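Local coordinates for (R)-specific secondary-alkylsulfatase (Pseudomonas sp., PDB 4AXH), which hydrolyses (R)-secondary-alkyl sulfates with strict inversion of configuration, using two zinc ions to release homochiral (S)-alcohols and sulfate, at residues K203-S208 against P264-E269; K270-H275 against E283-L288; L556-D561 against D650-K655. All coordinates share one frame; numbering follows the deposited sequence. Where two conformers were deposited one is given.

Contact 1: residues K203-S208 against P264-E269; sequences KVFAPS and PNVLIE
Phe205 to Pro207 and Val266 to Ile268 pair in parallel at one edge of the eight-stranded mixed sheet of the metallo-beta-lactamase fold, where 266-268 is the last strand of the sheet within this chain and 203-207 its inner neighbour. The ladder pairs Phe205 with Val266, Ala206 with Leu267 and Pro207 with Ile268, so bumps alternate between the two faces. On the face carrying Phe205, Val266 and Ile268, the Phe205 ring lies beside the Val266 side chain, both pointing the same way. Its CD2-CE2 side settles into the fork of the valine, with CE2 3.6 Å from Val266 CG1, and Ile268 CD1 reaches back obliquely to the same ring. The ring is brought there by a first torsion of -50°, which swings CG over to the side of the Phe205 backbone N. Phe284 and Val277 also touch it, so this face packs against the neighbouring sheet. On the other face the small Ala206 leaves a shallow hollow that the Pro264 ring fills, Pro264 CG standing 3.6 Å from Ala206 CB, and Tyr177 adjoins both residues. Leu267 CD2 leans across the backbone to within 3.4 Å of Pro207 O. Pro207 carries the strand end toward the metal centre, its side chain about 5 Å from that of the zinc ligand His179. Where the strands start, Val204 O takes two backbone N-H groups, Asn265 N at 2.8 Å and Val266 N at 3.0 Å. Beyond their far end, Ser208 OG donates to Glu269 OE1 at 2.9 Å, from above the carboxylate plane.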
ATOM      1  N   LYS A 203       0.198 -20.918  30.331  1.00 41.75           N
ATOM      2  CA  LYS A 203       0.660 -21.078  28.954  1.00 41.57           C
ATOM      3  C   LYS A 203      -0.010 -20.017  28.088  1.00 44.08           C
ATOM      4  O   LYS A 203      -1.228 -19.978  27.998  1.00 44.69           O
ATOM      5  CB  LYS A 203       0.405 -22.520  28.438  1.00 45.06           C
ATOM      6  CG  LYS A 203       1.219 -23.632  29.136  1.00 58.01           C
ATOM      7  CD  LYS A 203       2.640 -23.763  28.558  1.00 75.93           C
ATOM      8  CE  LYS A 203       3.741 -23.946  29.599  1.00 85.25           C
ATOM      9  NZ  LYS A 203       5.119 -23.769  29.023  1.00 85.05           N
ATOM     10  N   VAL A 204       0.779 -19.117  27.514  1.00 38.25           N
ATOM     11  CA  VAL A 204       0.279 -18.021  26.693  1.00 36.38           C
ATOM     12  C   VAL A 204       0.688 -18.196  25.206  1.00 41.12           C
ATOM     13  O   VAL A 204       1.846 -17.984  24.840  1.00 42.07           O
ATOM     14  CB  VAL A 204       0.626 -16.634  27.301  1.00 38.31           C
ATOM     15  CG1 VAL A 204       0.196 -15.503  26.386  1.00 38.59           C
ATOM     16  CG2 VAL A 204      -0.040 -16.466  28.645  1.00 37.32           C
ATOM     17  N   PHE A 205      -0.277 -18.596  24.364  1.00 35.98           N
ATOM     18  CA  PHE A 205      -0.075 -18.862  22.930  1.00 34.42           C
ATOM     19  C   PHE A 205      -0.335 -17.636  22.085  1.00 35.63           C
ATOM     20  O   PHE A 205      -1.227 -16.849  22.403  1.00 32.88           O
ATOM     21  CB  PHE A 205      -0.972 -20.009  22.449  1.00 35.87           C
ATOM     22  CG  PHE A 205      -0.922 -21.261  23.292  1.00 36.48           C
ATOM     23  CD1 PHE A 205      -1.729 -21.396  24.411  1.00 37.29           C
ATOM     24  CD2 PHE A 205      -0.087 -22.313  22.949  1.00 39.67           C
ATOM     25  CE1 PHE A 205      -1.685 -22.553  25.191  1.00 40.04           C
ATOM     26  CE2 PHE A 205      -0.037 -23.468  23.729  1.00 40.16           C
ATOM     27  CZ  PHE A 205      -0.843 -23.585  24.841  1.00 38.62           C
ATOM     28  N   ALA A 206       0.440 -17.489  20.985  1.00 32.16           N
ATOM     29  CA  ALA A 206       0.347 -16.374  20.046  1.00 31.32           C
ATOM     30  C   ALA A 206       0.915 -16.736  18.680  1.00 34.70           C
ATOM     31  O   ALA A 206       1.863 -17.506  18.620  1.00 31.51           O
ATOM     32  CB  ALA A 206       1.057 -15.132  20.599  1.00 31.89           C
ATOM     33  N   PRO A 207       0.369 -16.173  17.560  1.00 34.37           N
ATOM     34  CA  PRO A 207       0.916 -16.507  16.230  1.00 33.88           C
ATOM     35  C   PRO A 207       2.303 -15.917  16.007  1.00 39.27           C
ATOM     36  O   PRO A 207       2.682 -14.971  16.693  1.00 40.24           O
ATOM     37  CB  PRO A 207      -0.109 -15.914  15.270  1.00 35.98           C
ATOM     38  CG  PRO A 207      -0.774 -14.846  16.028  1.00 40.41           C
ATOM     39  CD  PRO A 207      -0.799 -15.271  17.449  1.00 35.22           C
ATOM     40  N   SER A 208       3.063 -16.495  15.058  1.00 36.10           N
ATOM     41  CA  SER A 208       4.403 -16.084  14.663  1.00 35.35           C
ATOM     42  C   SER A 208       4.492 -14.572  14.460  1.00 40.46           C
ATOM     43  O   SER A 208       3.622 -13.982  13.785  1.00 41.14           O
ATOM     44  CB  SER A 208       4.775 -16.794  13.361  1.00 39.26           C
ATOM     45  OG  SER A 208       5.991 -16.335  12.787  1.00 44.53           O
ATOM     46  N   PRO A 264       4.032 -13.444  25.226  1.00 41.72           N
ATOM     47  CA  PRO A 264       3.627 -14.855  25.137  1.00 41.10           C
ATOM     48  C   PRO A 264       4.724 -15.849  25.554  1.00 44.95           C
ATOM     49  O   PRO A 264       5.916 -15.546  25.575  1.00 42.20           O
ATOM     50  CB  PRO A 264       3.264 -15.029  23.663  1.00 42.64           C
ATOM     51  CG  PRO A 264       3.246 -13.646  23.089  1.00 47.48           C
ATOM     52  CD  PRO A 264       4.197 -12.862  23.880  1.00 42.99           C
ATOM     53  N   ASN A 265       4.277 -17.044  25.904  1.00 43.10           N
ATOM     54  CA  ASN A 265       5.031 -18.197  26.367  1.00 42.47           C
ATOM     55  C   ASN A 265       5.406 -19.028  25.130  1.00 48.92           C
ATOM     56  O   ASN A 265       6.582 -19.183  24.819  1.00 51.94           O
ATOM     57  CB  ASN A 265       4.073 -19.020  27.221  1.00 39.67           C
ATOM     58  CG  ASN A 265       4.638 -19.614  28.442  1.00 75.36           C
ATOM     59  OD1 ASN A 265       4.402 -19.116  29.534  1.00 63.26           O
ATOM     60  ND2 ASN A 265       5.291 -20.764  28.298  1.00 86.21           N
ATOM     61  N   VAL A 266       4.385 -19.565  24.428  1.00 42.70           N
ATOM     62  CA  VAL A 266       4.508 -20.440  23.263  1.00 40.61           C
ATOM     63  C   VAL A 266       4.006 -19.822  21.949  1.00 41.92           C
ATOM     64  O   VAL A 266       2.830 -19.442  21.833  1.00 42.22           O
ATOM     65  CB  VAL A 266       4.029 -21.903  23.554  1.00 43.24           C
ATOM     66  CG1 VAL A 266       3.035 -21.986  24.715  1.00 42.49           C
ATOM     67  CG2 VAL A 266       3.519 -22.628  22.314  1.00 42.79           C
ATOM     68  N   LEU A 267       4.909 -19.747  20.963  1.00 35.39           N
ATOM     69  CA  LEU A 267       4.673 -19.193  19.630  1.00 34.69           C
ATOM     70  C   LEU A 267       4.307 -20.234  18.581  1.00 35.62           C
ATOM     71  O   LEU A 267       5.022 -21.220  18.430  1.00 35.69           O
ATOM     72  CB  LEU A 267       5.925 -18.436  19.171  1.00 35.76           C
ATOM     73  CG  LEU A 267       5.957 -16.947  19.510  1.00 41.88           C
ATOM     74  CD1 LEU A 267       7.351 -16.481  19.753  1.00 43.28           C
ATOM     75  CD2 LEU A 267       5.326 -16.126  18.396  1.00 43.93           C
ATOM     76  N   ILE A 268       3.214 -19.995  17.834  1.00 30.06           N
ATOM     77  CA  ILE A 268       2.743 -20.863  16.760  1.00 29.09           C
ATOM     78  C   ILE A 268       3.508 -20.479  15.492  1.00 34.83           C
ATOM     79  O   ILE A 268       3.387 -19.345  14.994  1.00 34.47           O
ATOM     80  CB  ILE A 268       1.199 -20.814  16.606  1.00 32.00           C
ATOM     81  CG1 ILE A 268       0.454 -20.837  17.974  1.00 31.73           C
ATOM     82  CG2 ILE A 268       0.675 -21.884  15.630  1.00 32.34           C
ATOM     83  CD1 ILE A 268       0.818 -21.977  18.983  1.00 35.16           C
ATOM     84  N   GLU A 269       4.340 -21.407  15.000  1.00 33.61           N
ATOM     85  CA  GLU A 269       5.223 -21.138  13.866  1.00 35.90           C
ATOM     86  C   GLU A 269       4.926 -21.897  12.589  1.00 42.40           C
ATOM     87  O   GLU A 269       5.292 -21.425  11.500  1.00 42.37           O
ATOM     88  CB  GLU A 269       6.710 -21.240  14.286  1.00 37.95           C
ATOM     89  CG  GLU A 269       7.138 -20.214  15.348  1.00 51.70           C
ATOM     90  CD  GLU A 269       7.366 -18.779  14.897  1.00 65.93           C
ATOM     91  OE1 GLU A 269       7.552 -18.553  13.679  1.00 62.85           O
ATOM     92  OE2 GLU A 269       7.391 -17.879  15.769  1.00 56.86           O
TER

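Contact 2: residues K270-H275 against E283-L288; sequences KPYERH and EFQLTL
Tyr272 lies alongside Gln285 on one face of an antiparallel beta hairpin, strands 272-277 and 280-286, at the edge of the second sheet of the metallo-beta-lactamase domain. Followed outward, Gln285 begins with CB 3.9 Å from Tyr272 CE1. Its first torsion of 171° puts CG on the far side from the backbone N, and CG makes the closest approach to the ring, 3.5 Å from Tyr272 CE1. CD follows farther along the same side of the ring, and the extended chain leaves the amide plane only 10° from that of the phenol. At the tip, OE1 accepts a hydrogen bond from Asn297 ND2 on the next strand, while NE2 stays 3.9 Å from Tyr272 OH. The tyrosine ring also has a cation-pi partner in Lys343 of helix 330-344.

On the same face Arg274 NH1 makes a weak salt bridge with Glu283 OE1 at 3.3 Å, with the guanidinium and carboxylate planes 66° apart; since the arginine was modelled in two conformers, the pairing is tentative. Arg274 has another acidic partner, Glu281, through NH2. The opposite face carries Phe284, whose edge meets His275 CD2 rim to rim.

Between the side chains, Glu273 and Phe284 form a hydrogen-bonded pair: Phe284 N reaches Glu273 O at 2.9 Å and Glu273 N reaches Phe284 O at 3.0 Å. The Glu273 carboxylate turns away from Phe284. Its OE1 receives His275 NE2 at 2.9 Å, in the imidazole plane, and its OE2 receives Lys270 N at 2.9 Å as well as Glu269 N. Both oxygens are thus engaged through N-H donors, which fixes the carboxylate's rotation and would probably stabilise its negative charge while tying the loop at Glu269 and Lys270 to His275.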
ATOM      1  N   LYS A 270       4.263 -23.058  12.720  1.00 41.36           N
ATOM      2  CA  LYS A 270       3.860 -23.930  11.592  1.00 43.17           C
ATOM      3  C   LYS A 270       2.468 -23.505  11.041  1.00 49.39           C
ATOM      4  O   LYS A 270       1.632 -23.049  11.830  1.00 50.49           O
ATOM      5  CB  LYS A 270       3.793 -25.417  12.043  1.00 45.87           C
ATOM      6  CG  LYS A 270       5.107 -26.001  12.576  1.00 55.84           C
ATOM      7  CD  LYS A 270       4.865 -27.347  13.261  1.00 68.78           C
ATOM      8  CE  LYS A 270       6.091 -27.897  13.953  1.00 83.13           C
ATOM      9  NZ  LYS A 270       6.672 -29.062  13.222  1.00 89.78           N
ATOM     10  N   PRO A 271       2.157 -23.718   9.732  1.00 44.52           N
ATOM     11  CA  PRO A 271       0.829 -23.323   9.207  1.00 42.04           C
ATOM     12  C   PRO A 271      -0.384 -23.852   9.964  1.00 44.36           C
ATOM     13  O   PRO A 271      -1.452 -23.239   9.914  1.00 46.60           O
ATOM     14  CB  PRO A 271       0.859 -23.840   7.776  1.00 43.37           C
ATOM     15  CG  PRO A 271       2.290 -23.812   7.409  1.00 48.57           C
ATOM     16  CD  PRO A 271       3.007 -24.261   8.651  1.00 45.33           C
ATOM     17  N   TYR A 272      -0.216 -24.998  10.635  1.00 38.23           N
ATOM     18  CA  TYR A 272      -1.198 -25.683  11.477  1.00 36.98           C
ATOM     19  C   TYR A 272      -0.449 -26.328  12.652  1.00 40.61           C
ATOM     20  O   TYR A 272       0.584 -26.946  12.446  1.00 41.11           O
ATOM     21  CB  TYR A 272      -2.002 -26.744  10.697  1.00 36.80           C
ATOM     22  CG  TYR A 272      -2.765 -26.204   9.498  1.00 36.92           C
ATOM     23  CD1 TYR A 272      -4.080 -25.757   9.623  1.00 36.64           C
ATOM     24  CD2 TYR A 272      -2.185 -26.190   8.228  1.00 37.99           C
ATOM     25  CE1 TYR A 272      -4.800 -25.319   8.511  1.00 37.64           C
ATOM     26  CE2 TYR A 272      -2.878 -25.714   7.120  1.00 37.51           C
ATOM     27  CZ  TYR A 272      -4.185 -25.283   7.261  1.00 45.67           C
ATOM     28  OH  TYR A 272      -4.838 -24.834   6.134  1.00 45.43           O
ATOM     29  N   GLU A 273      -0.931 -26.127  13.879  1.00 36.51           N
ATOM     30  CA  GLU A 273      -0.291 -26.657  15.080  1.00 35.59           C
ATOM     31  C   GLU A 273      -1.299 -27.130  16.060  1.00 41.88           C
ATOM     32  O   GLU A 273      -2.174 -26.365  16.462  1.00 42.14           O
ATOM     33  CB  GLU A 273       0.626 -25.615  15.757  1.00 36.08           C
ATOM     34  CG  GLU A 273       2.030 -25.575  15.193  1.00 35.06           C
ATOM     35  CD  GLU A 273       3.037 -24.766  15.985  1.00 43.58           C
ATOM     36  OE1 GLU A 273       3.026 -24.867  17.231  1.00 36.80           O
ATOM     37  OE2 GLU A 273       3.888 -24.093  15.356  1.00 34.13           O
ATOM     38  N   ARG A 274      -1.178 -28.395  16.458  1.00 41.52           N
ATOM     39  CA  ARG A 274      -2.076 -29.001  17.438  0.50 41.76           C
ATOM     40  C   ARG A 274      -1.420 -28.916  18.808  1.00 45.52           C
ATOM     41  O   ARG A 274      -0.220 -29.196  18.922  1.00 47.92           O
ATOM     42  CB  ARG A 274      -2.365 -30.464  17.075  0.50 41.98           C
ATOM     43  CG  ARG A 274      -3.292 -30.647  15.883  0.50 48.72           C
ATOM     44  CD  ARG A 274      -3.930 -32.019  15.911  0.50 53.42           C
ATOM     45  NE  ARG A 274      -4.696 -32.214  17.142  0.50 58.06           N
ATOM     46  CZ  ARG A 274      -6.005 -32.017  17.262  0.50 69.77           C
ATOM     47  NH1 ARG A 274      -6.732 -31.654  16.210  0.50 49.97           N
ATOM     48  NH2 ARG A 274      -6.602 -32.207  18.427  0.50 57.53           N
ATOM     49  N   HIS A 275      -2.176 -28.498  19.832  1.00 38.88           N
ATOM     50  CA  HIS A 275      -1.698 -28.380  21.222  1.00 37.25           C
ATOM     51  C   HIS A 275      -2.786 -28.740  22.200  1.00 43.85           C
ATOM     52  O   HIS A 275      -3.959 -28.408  21.996  1.00 44.71           O
ATOM     53  CB  HIS A 275      -1.208 -26.978  21.563  1.00 36.50           C
ATOM     54  CG  HIS A 275       0.045 -26.605  20.871  1.00 38.81           C
ATOM     55  ND1 HIS A 275       1.264 -26.868  21.430  1.00 40.41           N
ATOM     56  CD2 HIS A 275       0.221 -25.969  19.689  1.00 40.71           C
ATOM     57  CE1 HIS A 275       2.155 -26.407  20.567  1.00 40.61           C
ATOM     58  NE2 HIS A 275       1.570 -25.847  19.506  1.00 40.73           N
ATOM     59  N   GLU A 283      -6.288 -26.631  17.872  1.00 38.24           N
ATOM     60  CA  GLU A 283      -5.644 -26.655  16.566  1.00 36.28           C
ATOM     61  C   GLU A 283      -5.670 -25.186  16.136  1.00 38.32           C
ATOM     62  O   GLU A 283      -6.734 -24.545  16.119  1.00 38.52           O
ATOM     63  CB  GLU A 283      -6.390 -27.541  15.554  1.00 37.10           C
ATOM     64  CG  GLU A 283      -5.639 -27.721  14.235  1.00 48.89           C
ATOM     65  CD  GLU A 283      -6.127 -28.781  13.254  1.00 72.37           C
ATOM     66  OE1 GLU A 283      -7.003 -29.593  13.631  1.00 59.24           O
ATOM     67  OE2 GLU A 283      -5.620 -28.811  12.109  1.00 76.80           O
ATOM     68  N   PHE A 284      -4.491 -24.648  15.885  1.00 30.47           N
ATOM     69  CA  PHE A 284      -4.261 -23.286  15.438  1.00 27.69           C
ATOM     70  C   PHE A 284      -3.924 -23.291  13.956  1.00 31.16           C
ATOM     71  O   PHE A 284      -3.140 -24.130  13.503  1.00 28.24           O
ATOM     72  CB  PHE A 284      -3.076 -22.686  16.221  1.00 29.19           C
ATOM     73  CG  PHE A 284      -3.176 -22.717  17.747  1.00 31.13           C
ATOM     74  CD1 PHE A 284      -4.016 -21.837  18.427  1.00 33.58           C
ATOM     75  CD2 PHE A 284      -2.381 -23.576  18.496  1.00 35.25           C
ATOM     76  CE1 PHE A 284      -4.096 -21.846  19.815  1.00 35.86           C
ATOM     77  CE2 PHE A 284      -2.446 -23.578  19.895  1.00 39.42           C
ATOM     78  CZ  PHE A 284      -3.321 -22.724  20.546  1.00 38.07           C
ATOM     79  N   GLN A 285      -4.505 -22.352  13.197  1.00 31.38           N
ATOM     80  CA  GLN A 285      -4.244 -22.170  11.764  1.00 31.91           C
ATOM     81  C   GLN A 285      -3.682 -20.769  11.541  1.00 37.77           C
ATOM     82  O   GLN A 285      -4.418 -19.804  11.717  1.00 39.96           O
ATOM     83  CB  GLN A 285      -5.527 -22.353  10.936  1.00 33.28           C
ATOM     84  CG  GLN A 285      -5.358 -21.962   9.448  1.00 43.30           C
ATOM     85  CD  GLN A 285      -6.636 -21.660   8.693  1.00 65.39           C
ATOM     86  OE1 GLN A 285      -7.730 -21.502   9.274  1.00 53.06           O
ATOM     87  NE2 GLN A 285      -6.495 -21.537   7.369  1.00 64.15           N
ATOM     88  N   LEU A 286      -2.403 -20.656  11.151  1.00 32.04           N
ATOM     89  CA  LEU A 286      -1.804 -19.354  10.910  1.00 31.55           C
ATOM     90  C   LEU A 286      -2.465 -18.635   9.731  1.00 35.30           C
ATOM     91  O   LEU A 286      -2.487 -19.175   8.629  1.00 36.73           O
ATOM     92  CB  LEU A 286      -0.291 -19.498  10.633  1.00 31.99           C
ATOM     93  CG  LEU A 286       0.678 -19.680  11.817  1.00 37.14           C
ATOM     94  CD1 LEU A 286       2.112 -19.812  11.302  1.00 38.27           C
ATOM     95  CD2 LEU A 286       0.652 -18.500  12.740  1.00 38.13           C
ATOM     96  N   THR A 287      -2.993 -17.424   9.959  1.00 31.81           N
ATOM     97  CA  THR A 287      -3.601 -16.575   8.907  1.00 30.55           C
ATOM     98  C   THR A 287      -2.822 -15.272   8.784  1.00 34.10           C
ATOM     99  O   THR A 287      -3.408 -14.193   8.733  1.00 35.01           O
ATOM    100  CB  THR A 287      -5.097 -16.355   9.136  1.00 29.22           C
ATOM    101  OG1 THR A 287      -5.257 -15.695  10.366  1.00 31.60           O
ATOM    102  CG2 THR A 287      -5.895 -17.633   9.142  1.00 25.03           C
ATOM    103  N   LEU A 288      -1.488 -15.380   8.729  1.00 31.66           N
ATOM    104  CA  LEU A 288      -0.580 -14.223   8.680  1.00 31.68           C
ATOM    105  C   LEU A 288      -0.755 -13.275   7.519  1.00 37.05           C
ATOM    106  O   LEU A 288      -0.703 -13.688   6.353  1.00 34.19           O
ATOM    107  CB  LEU A 288       0.904 -14.619   8.828  1.00 31.29           C
ATOM    108  CG  LEU A 288       1.285 -15.628   9.951  1.00 34.49           C
ATOM    109  CD1 LEU A 288       2.759 -15.966   9.878  1.00 34.33           C
ATOM    110  CD2 LEU A 288       0.934 -15.107  11.351  1.00 33.81           C
TER

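Contact 3: residues L556-D561 against D650-K655; sequences LAIRLD and DSFSPK
Arg559, at the C-terminal end of helix 549-559, reaches Asp650 in the loop after helix 640-646, joining two parts of the SCP2-like C-terminal domain of the alkylsulfatase. The second subunit also borders this contact.

Hydrogen bonding is concentrated on the backbone of Asp650. Its N donates to Arg559 O at 2.8 Å. In return the arginine side chain grips Asp650 O side-on with two nitrogens, NE at 2.6 Å and NH2 at 2.9 Å, and the oxygen lies in the guanidinium plane. NE comes nearly in line with the carbonyl, at a C=O...N angle of 170°, whereas NH2 arrives from above its plane. A bend at chi3 (58°) in the otherwise extended arginine chain turns the guanidinium back to this oxygen. One carbonyl thus holds two N-H donors and restrains the rotation of the guanidinium.

Apolar contact comes from Phe652. Its CE2 touches Arg559 CG at 3.7 Å and also approaches Ile558 CG2. CZ presents the ring edge to Ile558 O, which accepts a hydrogen bond from Asn385 ND2 of the second subunit. Phe652 itself packs on that Asn385 and, within its own chain, on Thr223 of helix 222-233.

Like charges meet in the third group. The side chains of Asp561 and Asp650 cross, their carboxylate planes 42° apart, a pairing probably eased by Lys564, which forms long, weak ion pairs with both. Lys389 of the second subunit makes another long, weak ion pair with Asp650 OD2. Across the two acids, Asp561 OD2 stands 3.2 Å from Asp650 OD1.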
ATOM      1  N   LEU A 556      12.957   8.825  17.167  1.00 57.46           N
ATOM      2  CA  LEU A 556      13.815  10.013  17.227  1.00 55.92           C
ATOM      3  C   LEU A 556      14.173  10.516  15.834  1.00 57.15           C
ATOM      4  O   LEU A 556      14.186  11.726  15.631  1.00 56.92           O
ATOM      5  CB  LEU A 556      15.075   9.776  18.082  1.00 55.85           C
ATOM      6  CG  LEU A 556      14.893   9.423  19.571  1.00 60.64           C
ATOM      7  CD1 LEU A 556      16.187   9.628  20.329  1.00 61.04           C
ATOM      8  CD2 LEU A 556      13.817  10.268  20.238  1.00 63.54           C
ATOM      9  N   ALA A 557      14.405   9.598  14.860  1.00 52.77           N
ATOM     10  CA  ALA A 557      14.700   9.935  13.454  1.00 52.63           C
ATOM     11  C   ALA A 557      13.515  10.670  12.805  1.00 56.99           C
ATOM     12  O   ALA A 557      13.715  11.466  11.882  1.00 57.74           O
ATOM     13  CB  ALA A 557      15.037   8.680  12.666  1.00 53.23           C
ATOM     14  N   ILE A 558      12.293  10.402  13.322  1.00 52.13           N
ATOM     15  CA  ILE A 558      11.009  10.983  12.928  1.00 51.26           C
ATOM     16  C   ILE A 558      10.783  12.309  13.688  1.00 54.62           C
ATOM     17  O   ILE A 558      10.285  13.267  13.103  1.00 53.95           O
ATOM     18  CB  ILE A 558       9.886   9.916  13.175  1.00 53.54           C
ATOM     19  CG1 ILE A 558       9.865   8.874  12.048  1.00 53.33           C
ATOM     20  CG2 ILE A 558       8.504  10.545  13.387  1.00 53.71           C
ATOM     21  CD1 ILE A 558       9.241   7.541  12.409  1.00 58.46           C
ATOM     22  N   ARG A 559      11.144  12.343  14.981  1.00 52.24           N
ATOM     23  CA  ARG A 559      11.032  13.517  15.857  1.00 53.48           C
ATOM     24  C   ARG A 559      12.071  14.605  15.507  1.00 62.07           C
ATOM     25  O   ARG A 559      11.792  15.792  15.670  1.00 60.15           O
ATOM     26  CB  ARG A 559      11.175  13.102  17.327  1.00 52.09           C
ATOM     27  CG  ARG A 559       9.913  12.451  17.878  1.00 58.32           C
ATOM     28  CD  ARG A 559       9.985  12.276  19.368  1.00 68.80           C
ATOM     29  NE  ARG A 559      10.189  13.562  20.028  1.00 78.94           N
ATOM     30  CZ  ARG A 559      10.660  13.698  21.257  1.00 89.70           C
ATOM     31  NH1 ARG A 559      10.954  12.627  21.981  1.00 65.68           N
ATOM     32  NH2 ARG A 559      10.821  14.906  21.779  1.00 80.57           N
ATOM     33  N   LEU A 560      13.255  14.193  15.005  1.00 63.61           N
ATOM     34  CA  LEU A 560      14.320  15.099  14.591  1.00 65.32           C
ATOM     35  C   LEU A 560      13.809  16.143  13.587  1.00 73.84           C
ATOM     36  O   LEU A 560      13.130  15.801  12.608  1.00 73.56           O
ATOM     37  CB  LEU A 560      15.510  14.310  14.013  1.00 65.22           C
ATOM     38  CG  LEU A 560      16.747  15.120  13.613  1.00 69.23           C
ATOM     39  CD1 LEU A 560      17.575  15.455  14.819  1.00 69.28           C
ATOM     40  CD2 LEU A 560      17.579  14.360  12.635  1.00 72.29           C
ATOM     41  N   ASP A 561      14.117  17.414  13.877  1.00 74.34           N
ATOM     42  CA  ASP A 561      13.749  18.573  13.081  1.00 76.56           C
ATOM     43  C   ASP A 561      14.883  18.888  12.125  1.00 84.58           C
ATOM     44  O   ASP A 561      15.841  19.567  12.502  1.00 84.75           O
ATOM     45  CB  ASP A 561      13.452  19.782  13.989  1.00 78.94           C
ATOM     46  CG  ASP A 561      12.841  21.009  13.312  1.00 91.55           C
ATOM     47  OD1 ASP A 561      12.742  21.021  12.053  1.00 99.42           O
ATOM     48  OD2 ASP A 561      12.419  21.937  14.039  1.00 90.74           O
ATOM     49  N   ASP A 650      11.740  17.453  17.962  1.00 69.43           N
ATOM     50  CA  ASP A 650      10.393  18.058  18.045  1.00 69.79           C
ATOM     51  C   ASP A 650       9.498  17.210  18.981  1.00 74.86           C
ATOM     52  O   ASP A 650       9.856  16.082  19.339  1.00 74.32           O
ATOM     53  CB  ASP A 650       9.698  18.097  16.660  1.00 71.77           C
ATOM     54  CG  ASP A 650      10.233  19.071  15.612  1.00 83.55           C
ATOM     55  OD1 ASP A 650      10.373  20.286  15.933  1.00 89.88           O
ATOM     56  OD2 ASP A 650      10.380  18.652  14.435  1.00 83.33           O
ATOM     57  N   SER A 651       8.319  17.743  19.334  1.00 72.17           N
ATOM     58  CA  SER A 651       7.302  17.052  20.135  1.00 72.42           C
ATOM     59  C   SER A 651       5.932  17.162  19.442  1.00 74.60           C
ATOM     60  O   SER A 651       5.575  18.230  18.931  1.00 75.10           O
ATOM     61  CB  SER A 651       7.262  17.572  21.570  1.00 77.20           C
ATOM     62  OG  SER A 651       8.016  16.733  22.432  1.00 89.18           O
ATOM     63  N   PHE A 652       5.212  16.042  19.349  1.00 68.17           N
ATOM     64  CA  PHE A 652       3.941  16.009  18.633  1.00 67.01           C
ATOM     65  C   PHE A 652       2.762  15.964  19.548  1.00 73.90           C
ATOM     66  O   PHE A 652       2.763  15.203  20.511  1.00 73.48           O
ATOM     67  CB  PHE A 652       3.871  14.826  17.657  1.00 67.58           C
ATOM     68  CG  PHE A 652       5.044  14.621  16.723  1.00 67.36           C
ATOM     69  CD1 PHE A 652       5.338  15.549  15.726  1.00 67.75           C
ATOM     70  CD2 PHE A 652       5.834  13.486  16.816  1.00 68.89           C
ATOM     71  CE1 PHE A 652       6.433  15.360  14.866  1.00 70.12           C
ATOM     72  CE2 PHE A 652       6.913  13.292  15.951  1.00 69.18           C
ATOM     73  CZ  PHE A 652       7.209  14.230  14.986  1.00 68.37           C
ATOM     74  N   SER A 653       1.729  16.746  19.219  1.00 73.03           N
ATOM     75  CA  SER A 653       0.477  16.776  19.972  1.00 74.06           C
ATOM     76  C   SER A 653      -0.641  16.140  19.115  1.00 78.05           C
ATOM     77  O   SER A 653      -0.855  16.576  17.979  1.00 78.27           O
ATOM     78  CB  SER A 653       0.111  18.204  20.374  1.00 79.14           C
ATOM     79  OG  SER A 653      -0.914  18.217  21.357  1.00 90.36           O
ATOM     80  N   PRO A 654      -1.334  15.092  19.618  1.00 73.11           N
ATOM     81  CA  PRO A 654      -2.390  14.456  18.817  1.00 72.23           C
ATOM     82  C   PRO A 654      -3.747  15.133  18.964  1.00 73.74           C
ATOM     83  O   PRO A 654      -4.732  14.507  19.390  1.00 72.63           O
ATOM     84  CB  PRO A 654      -2.397  13.004  19.314  1.00 74.46           C
ATOM     85  CG  PRO A 654      -1.871  13.087  20.735  1.00 79.76           C
ATOM     86  CD  PRO A 654      -1.200  14.440  20.935  1.00 75.41           C
ATOM     87  N   LYS A 655      -3.785  16.437  18.625  1.00 69.10           N
ATOM     88  CA  LYS A 655      -5.003  17.247  18.616  1.00 67.93           C
ATOM     89  C   LYS A 655      -5.027  18.333  17.547  1.00 68.19           C
ATOM     90  O   LYS A 655      -5.564  19.418  17.750  1.00 68.40           O
ATOM     91  CB  LYS A 655      -5.531  17.655  20.017  1.00 70.81           C
ATOM     92  CG  LYS A 655      -4.628  18.485  20.919  1.00 81.83           C
ATOM     93  CD  LYS A 655      -5.379  18.747  22.265  1.00 93.55           C
ATOM     94  CE  LYS A 655      -4.768  18.007  23.454  1.00103.89           C
ATOM     95  NZ  LYS A 655      -5.745  17.608  24.527  1.00104.28           N
TER

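Along the chain the three contacts follow in series. Contacts 1 and 2 both belong to the metallo-beta-lactamase range, their centres 10 Å apart, but lie at the edges of different sheets: strand 266-268 ends the eight-stranded sheet and strand 272-277 begins the six-stranded one, with a short connection between them. They touch where Ile268 CD1 packs against Phe284 CD2 at 3.6 Å, so the two sheets of the catalytic fold meet there. Contact 3 lies in the C-terminal range, its centre 34 Å from that of contact 1 and 39 Å from that of contact 2, away from the zinc site and beside the second subunit of the homodimer.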